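Long-range contacts in uncharacterized protein (Legionella pneumophila subsp. pneumophila str. Philadelphia 1, PDB 4RXI), which is of unknown function but probably acts as a Legionella effector, this chain being its C-terminal all-helical domain: residues L33-F38 / G133-Q138; E40-P45 / E137-I142. All blocks are in the same frame, centred on the assembly; numbering follows the deposited sequence. Where two conformers were deposited one is given.

Interaction 1. Residues L33-F38 / G133-Q138; sequences LWRNAF and GTLKEQ
Arg35 reaches from helix 27-42 to the start of the short helix 135-138, its long chain spanning the distance and bringing the edge of its guanidinium to the backbone there. In the conformer described, NH1 lies 3.6 Å from Gly133 O and equally far from Leu135 N, too long for hydrogen bonds. The carbonyl oxygen sits in the guanidinium plane, so the approach suits opposite partial charges, but the group's strong partner is Asp119: NH1 forms a salt bridge with OD1, while OD2 accepts from Leu135 N. One carboxylate of helix 111-119 thus ties the arginine to the first turn of the short helix. The amide of Gln138 stands almost perpendicular to this guanidinium. On the inner side of these polar groups Leu135 packs between the helices, its branched end serving two residues: CD1 is 3.9 Å from Arg35 O, and CD2 is 3.9 Å from Phe38 CD2. The contact joins the N-terminal helix of this all-helical DUF5617 domain to its last short helix. Two side chains shape the latter's start. Thr134 is the N-cap, its OG1 accepting a weak bond from Glu137 N, and Gln138 NE2 donates to Gly133 O at 3.0 Å from above the carbonyl plane. Deeper in, Phe38 lays its CB over one face of the Trp34 ring, and both side chains pack on Leu118 and Leu66.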
loop_
_atom_site.group_PDB
_atom_site.type_symbol
_atom_site.label_atom_id
_atom_site.label_comp_id
_atom_site.label_asym_id
_atom_site.label_seq_id
_atom_site.Cartn_x
_atom_site.Cartn_y
_atom_site.Cartn_z
ATOM N N LEU A 33 -9.535 -1.673 4.810
ATOM C CA LEU A 33 -9.358 -0.339 5.395
ATOM C C LEU A 33 -8.041 0.252 4.917
ATOM O O LEU A 33 -7.946 1.445 4.589
ATOM C CB LEU A 33 -9.364 -0.383 6.931
ATOM C CG LEU A 33 -10.626 -0.804 7.670
ATOM C CD1 LEU A 33 -10.390 -0.630 9.161
ATOM C CD2 LEU A 33 -11.821 0.021 7.206
ATOM N N TRP A 34 -7.012 -0.594 4.900
ATOM C CA TRP A 34 -5.684 -0.158 4.504
ATOM C C TRP A 34 -5.669 0.318 3.052
ATOM O O TRP A 34 -5.031 1.337 2.725
ATOM C CB TRP A 34 -4.663 -1.289 4.686
ATOM C CG TRP A 34 -3.260 -0.868 4.356
ATOM C CD1 TRP A 34 -2.326 -0.376 5.230
ATOM C CD2 TRP A 34 -2.628 -0.902 3.064
ATOM N NE1 TRP A 34 -1.153 -0.112 4.563
ATOM C CE2 TRP A 34 -1.311 -0.419 3.234
ATOM C CE3 TRP A 34 -3.048 -1.294 1.782
ATOM C CZ2 TRP A 34 -0.416 -0.296 2.168
ATOM C CZ3 TRP A 34 -2.158 -1.183 0.721
ATOM C CH2 TRP A 34 -0.854 -0.691 0.919
ATOM N N ARG A 35 -6.345 -0.425 2.174
ATOM C CA ARG A 35 -6.411 -0.067 0.755
ATOM C C ARG A 35 -7.033 1.312 0.560
ATOM O O ARG A 35 -6.573 2.106 -0.266
ATOM C CB ARG A 35 -7.217 -1.101 -0.043
ATOM C CG ARG A 35 -6.520 -2.438 -0.291
ATOM C CD ARG A 35 -7.102 -3.124 -1.543
ATOM N NE ARG A 35 -8.550 -2.958 -1.635
ATOM C CZ ARG A 35 -9.206 -2.635 -2.748
ATOM N NH1 ARG A 35 -8.550 -2.455 -3.884
ATOM N NH2 ARG A 35 -10.527 -2.497 -2.726
ATOM N N ASN A 36 -8.096 1.583 1.309
ATOM C CA ASN A 36 -8.774 2.868 1.208
ATOM C C ASN A 36 -7.864 4.013 1.639
ATOM O O ASN A 36 -7.854 5.078 1.015
ATOM C CB ASN A 36 -10.058 2.856 2.038
ATOM C CG ASN A 36 -11.044 1.806 1.563
ATOM O OD1 ASN A 36 -11.035 1.414 0.392
ATOM N ND2 ASN A 36 -11.905 1.348 2.467
ATOM N N ALA A 37 -7.088 3.785 2.696
ATOM C CA ALA A 37 -6.129 4.776 3.173
ATOM C C ALA A 37 -5.021 4.946 2.146
ATOM O O ALA A 37 -4.629 6.067 1.822
ATOM C CB ALA A 37 -5.535 4.373 4.539
ATOM N N PHE A 38 -4.504 3.828 1.643
ATOM C CA PHE A 38 -3.356 3.869 0.760
ATOM C C PHE A 38 -3.683 4.654 -0.501
ATOM O O PHE A 38 -2.885 5.467 -0.984
ATOM C CB PHE A 38 -2.905 2.455 0.399
ATOM C CG PHE A 38 -1.840 2.420 -0.658
ATOM C CD1 PHE A 38 -0.529 2.777 -0.355
ATOM C CD2 PHE A 38 -2.144 2.022 -1.947
ATOM C CE1 PHE A 38 0.461 2.751 -1.336
ATOM C CE2 PHE A 38 -1.165 1.996 -2.923
ATOM C CZ PHE A 38 0.136 2.357 -2.616
ATOM N N GLY A 133 -13.427 -0.274 -7.082
ATOM C CA GLY A 133 -12.766 -1.256 -7.926
ATOM C C GLY A 133 -11.362 -1.610 -7.461
ATOM O O GLY A 133 -11.072 -1.613 -6.267
ATOM N N THR A 134 -10.483 -1.916 -8.407
ATOM C CA THR A 134 -9.105 -2.235 -8.060
ATOM C C THR A 134 -8.344 -0.980 -7.677
ATOM O O THR A 134 -8.760 0.143 -7.985
ATOM C CB THR A 134 -8.365 -2.937 -9.218
ATOM O OG1 THR A 134 -8.209 -2.022 -10.308
ATOM C CG2 THR A 134 -9.145 -4.165 -9.689
ATOM N N LEU A 135 -7.219 -1.178 -7.005
ATOM C CA LEU A 135 -6.332 -0.083 -6.650
ATOM C C LEU A 135 -5.822 0.680 -7.875
ATOM O O LEU A 135 -5.696 1.903 -7.826
ATOM C CB LEU A 135 -5.166 -0.631 -5.846
ATOM C CG LEU A 135 -4.778 0.065 -4.554
ATOM C CD1 LEU A 135 -5.991 0.597 -3.800
ATOM C CD2 LEU A 135 -4.007 -0.930 -3.711
ATOM N N LYS A 136 -5.520 -0.046 -8.959
ATOM C CA LYS A 136 -5.138 0.550 -10.252
ATOM C C LYS A 136 -6.091 1.645 -10.686
ATOM O O LYS A 136 -5.682 2.710 -11.129
ATOM C CB LYS A 136 -5.144 -0.491 -11.378
ATOM C CG LYS A 136 -4.132 -1.601 -11.324
ATOM C CD LYS A 136 -4.122 -2.286 -12.689
ATOM C CE LYS A 136 -4.694 -3.702 -12.675
ATOM N NZ LYS A 136 -6.155 -3.753 -12.391
ATOM N N GLU A 137 -7.380 1.336 -10.603
ATOM C CA GLU A 137 -8.409 2.228 -11.109
ATOM C C GLU A 137 -8.576 3.434 -10.190
ATOM O O GLU A 137 -8.883 4.531 -10.654
ATOM C CB GLU A 137 -9.735 1.475 -11.274
ATOM C CG GLU A 137 -9.793 0.643 -12.561
ATOM C CD GLU A 137 -10.391 -0.747 -12.371
ATOM O OE1 GLU A 137 -11.489 -0.857 -11.784
ATOM O OE2 GLU A 137 -9.762 -1.734 -12.816
ATOM N N GLN A 138 -8.343 3.230 -8.895
ATOM C CA GLN A 138 -8.581 4.269 -7.892
ATOM C C GLN A 138 -7.456 5.299 -7.834
ATOM O O GLN A 138 -7.647 6.423 -7.369
ATOM C CB GLN A 138 -8.773 3.635 -6.516
ATOM C CG GLN A 138 -10.034 2.795 -6.394
ATOM C CD GLN A 138 -10.237 2.243 -4.986
ATOM O OE1 GLN A 138 -10.185 2.983 -3.998
ATOM N NE2 GLN A 138 -10.468 0.939 -4.892
#

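Interaction 2. Residues E40-P45 / E137-I142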
loop_
_atom_site.group_PDB
_atom_site.type_symbol
_atom_site.label_atom_id
_atom_site.label_comp_id
_atom_site.label_asym_id
_atom_site.label_seq_id
_atom_site.Cartn_x
_atom_site.Cartn_y
_atom_site.Cartn_z
ATOM N N GLU A 40 -5.971 6.967 -0.830
ATOM C CA GLU A 40 -6.104 8.389 -0.524
ATOM C C GLU A 40 -4.740 9.036 -0.456
ATOM O O GLU A 40 -4.540 10.122 -0.983
ATOM C CB GLU A 40 -6.853 8.608 0.792
ATOM C CG GLU A 40 -7.273 10.061 1.001
ATOM C CD GLU A 40 -7.968 10.301 2.332
ATOM O OE1 GLU A 40 -8.773 9.442 2.747
ATOM O OE2 GLU A 40 -7.724 11.358 2.953
ATOM N N ILE A 41 -3.801 8.369 0.200
ATOM C CA ILE A 41 -2.445 8.889 0.319
ATOM C C ILE A 41 -1.768 9.033 -1.048
ATOM O O ILE A 41 -1.149 10.056 -1.323
ATOM C CB ILE A 41 -1.582 7.992 1.225
ATOM C CG1 ILE A 41 -2.081 8.086 2.667
ATOM C CG2 ILE A 41 -0.108 8.427 1.154
ATOM C CD1 ILE A 41 -1.580 6.972 3.548
HETATM N N MSE A 42 -1.891 8.022 -1.913
HETATM C CA MSE A 42 -1.241 8.094 -3.220
HETATM C C MSE A 42 -1.850 9.171 -4.119
HETATM O O MSE A 42 -1.168 9.710 -4.982
HETATM C CB MSE A 42 -1.298 6.747 -3.943
HETATM C CG MSE A 42 -0.460 5.664 -3.300
HETATM SE SE MSE A 42 1.269 6.228 -2.556
HETATM C CE MSE A 42 2.107 7.106 -4.099
ATOM N N ASN A 43 -3.125 9.488 -3.918
ATOM C CA ASN A 43 -3.769 10.530 -4.709
ATOM C C ASN A 43 -3.532 11.945 -4.161
ATOM O O ASN A 43 -4.060 12.914 -4.700
ATOM C CB ASN A 43 -5.275 10.270 -4.804
ATOM C CG ASN A 43 -5.621 9.198 -5.825
ATOM O OD1 ASN A 43 -5.097 9.191 -6.936
ATOM N ND2 ASN A 43 -6.514 8.293 -5.451
ATOM N N ASP A 44 -2.762 12.051 -3.079
ATOM C CA ASP A 44 -2.413 13.343 -2.484
ATOM C C ASP A 44 -1.668 14.230 -3.492
ATOM O O ASP A 44 -0.699 13.791 -4.114
ATOM C CB ASP A 44 -1.564 13.121 -1.225
ATOM C CG ASP A 44 -1.391 14.383 -0.388
ATOM O OD1 ASP A 44 -0.939 15.414 -0.925
ATOM O OD2 ASP A 44 -1.696 14.336 0.824
ATOM N N PRO A 45 -2.109 15.494 -3.641
ATOM C CA PRO A 45 -1.503 16.419 -4.609
ATOM C C PRO A 45 0.000 16.633 -4.381
ATOM O O PRO A 45 0.739 16.908 -5.327
ATOM C CB PRO A 45 -2.270 17.727 -4.378
ATOM C CG PRO A 45 -3.501 17.350 -3.637
ATOM C CD PRO A 45 -3.173 16.132 -2.848
ATOM N N GLU A 137 -7.380 1.336 -10.603
ATOM C CA GLU A 137 -8.409 2.228 -11.109
ATOM C C GLU A 137 -8.576 3.434 -10.190
ATOM O O GLU A 137 -8.883 4.531 -10.654
ATOM C CB GLU A 137 -9.735 1.475 -11.274
ATOM C CG GLU A 137 -9.793 0.643 -12.561
ATOM C CD GLU A 137 -10.391 -0.747 -12.371
ATOM O OE1 GLU A 137 -11.489 -0.857 -11.784
ATOM O OE2 GLU A 137 -9.762 -1.734 -12.816
ATOM N N GLN A 138 -8.343 3.230 -8.895
ATOM C CA GLN A 138 -8.581 4.269 -7.892
ATOM C C GLN A 138 -7.456 5.299 -7.834
ATOM O O GLN A 138 -7.647 6.423 -7.369
ATOM C CB GLN A 138 -8.773 3.635 -6.516
ATOM C CG GLN A 138 -10.034 2.795 -6.394
ATOM C CD GLN A 138 -10.237 2.243 -4.986
ATOM O OE1 GLN A 138 -10.185 2.983 -3.998
ATOM N NE2 GLN A 138 -10.468 0.939 -4.892
ATOM N N ILE A 139 -6.277 4.925 -8.308
ATOM C CA ILE A 139 -5.144 5.827 -8.213
ATOM C C ILE A 139 -4.959 6.562 -9.533
ATOM O O ILE A 139 -4.796 5.945 -10.584
ATOM C CB ILE A 139 -3.877 5.066 -7.808
ATOM C CG1 ILE A 139 -4.033 4.560 -6.366
ATOM C CG2 ILE A 139 -2.657 5.966 -7.908
ATOM C CD1 ILE A 139 -2.824 3.815 -5.846
ATOM N N GLY A 140 -5.020 7.889 -9.464
ATOM C CA GLY A 140 -4.987 8.731 -10.647
ATOM C C GLY A 140 -3.811 8.536 -11.586
ATOM O O GLY A 140 -3.994 8.502 -12.802
ATOM N N PHE A 141 -2.601 8.400 -11.054
ATOM C CA PHE A 141 -1.438 8.342 -11.940
ATOM C C PHE A 141 -1.172 6.967 -12.556
ATOM O O PHE A 141 -0.124 6.762 -13.171
ATOM C CB PHE A 141 -0.176 8.824 -11.216
ATOM C CG PHE A 141 0.179 8.040 -9.975
ATOM C CD1 PHE A 141 0.862 6.839 -10.066
ATOM C CD2 PHE A 141 -0.100 8.551 -8.713
ATOM C CE1 PHE A 141 1.226 6.132 -8.921
ATOM C CE2 PHE A 141 0.258 7.857 -7.567
ATOM C CZ PHE A 141 0.925 6.646 -7.671
ATOM N N ILE A 142 -2.108 6.033 -12.408
ATOM C CA ILE A 142 -1.938 4.695 -12.970
ATOM C C ILE A 142 -2.972 4.396 -14.049
ATOM O O ILE A 142 -4.136 4.773 -13.920
ATOM C CB ILE A 142 -2.020 3.611 -11.865
ATOM C CG1 ILE A 142 -0.973 3.899 -10.786
ATOM C CG2 ILE A 142 -1.852 2.208 -12.457
ATOM C CD1 ILE A 142 -0.677 2.751 -9.880
#
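Asn43 and the backbone of residues 138-140 meet through two hydrogen bonds that use both ends of one amide. OD1 accepts from Gly140 N at 2.8 Å, almost straight at 175°, with the donor in the carbonyl plane on a lone pair. ND2 donates to Gln138 O at 2.9 Å; the acceptor lies close to the Asn43 amide plane, although the donor is tilted from the plane of the Gln138 carbonyl. Asn43 holds CG anti to its carbonyl carbon, beside the backbone N, and the paired bonds fix the amide's rotation. With donor and acceptor side by side on a short stem, asparagine can match a C=O and an N-H two residues apart. Next to it the backbone sets CB of the selenomethionine Met42 3.8 Å from Ile139 CD1. Bends at chi2 and chi3 then carry CE to within 3.8 Å of Phe141 CZ, a flexible chain moulded against Ile139 and Phe141. Phe141 has CG between its backbone N and carbonyl carbon (chi1 59°), which directs the ring against Ile139, whose CG2 rests 3.5 Å above one face, offset toward the rim. Met42 O lies in plane at the ring edge, 3.5 Å from CE2, where the ring hydrogens carry slight positive charge. Residues 139-142 form a type I beta turn, whose start is held by an asparagine mimicking a backbone peptide at the C-terminal end of helix 27-42.

Both contacts join helix 27-42 to the chain end around helix 135-138, with centres 9 Å apart on the same side of the domain, and both are only partly buried. They merge inside, where Phe38 CE2 of interaction 1 packs 3.8 Å from Ile139 CD1 of interaction 2. Each combines an apolar inner part with a more polar outer one, but the polar chemistry differs. At 33-38/133-138 the arginine's charge is answered by Asp119 on a third helix, whereas at 40-45/137-142 neutral amide and peptide groups bond directly across the gap. Gln138 serves both, presenting its side chain to Arg35 and its carbonyl oxygen to Asn43.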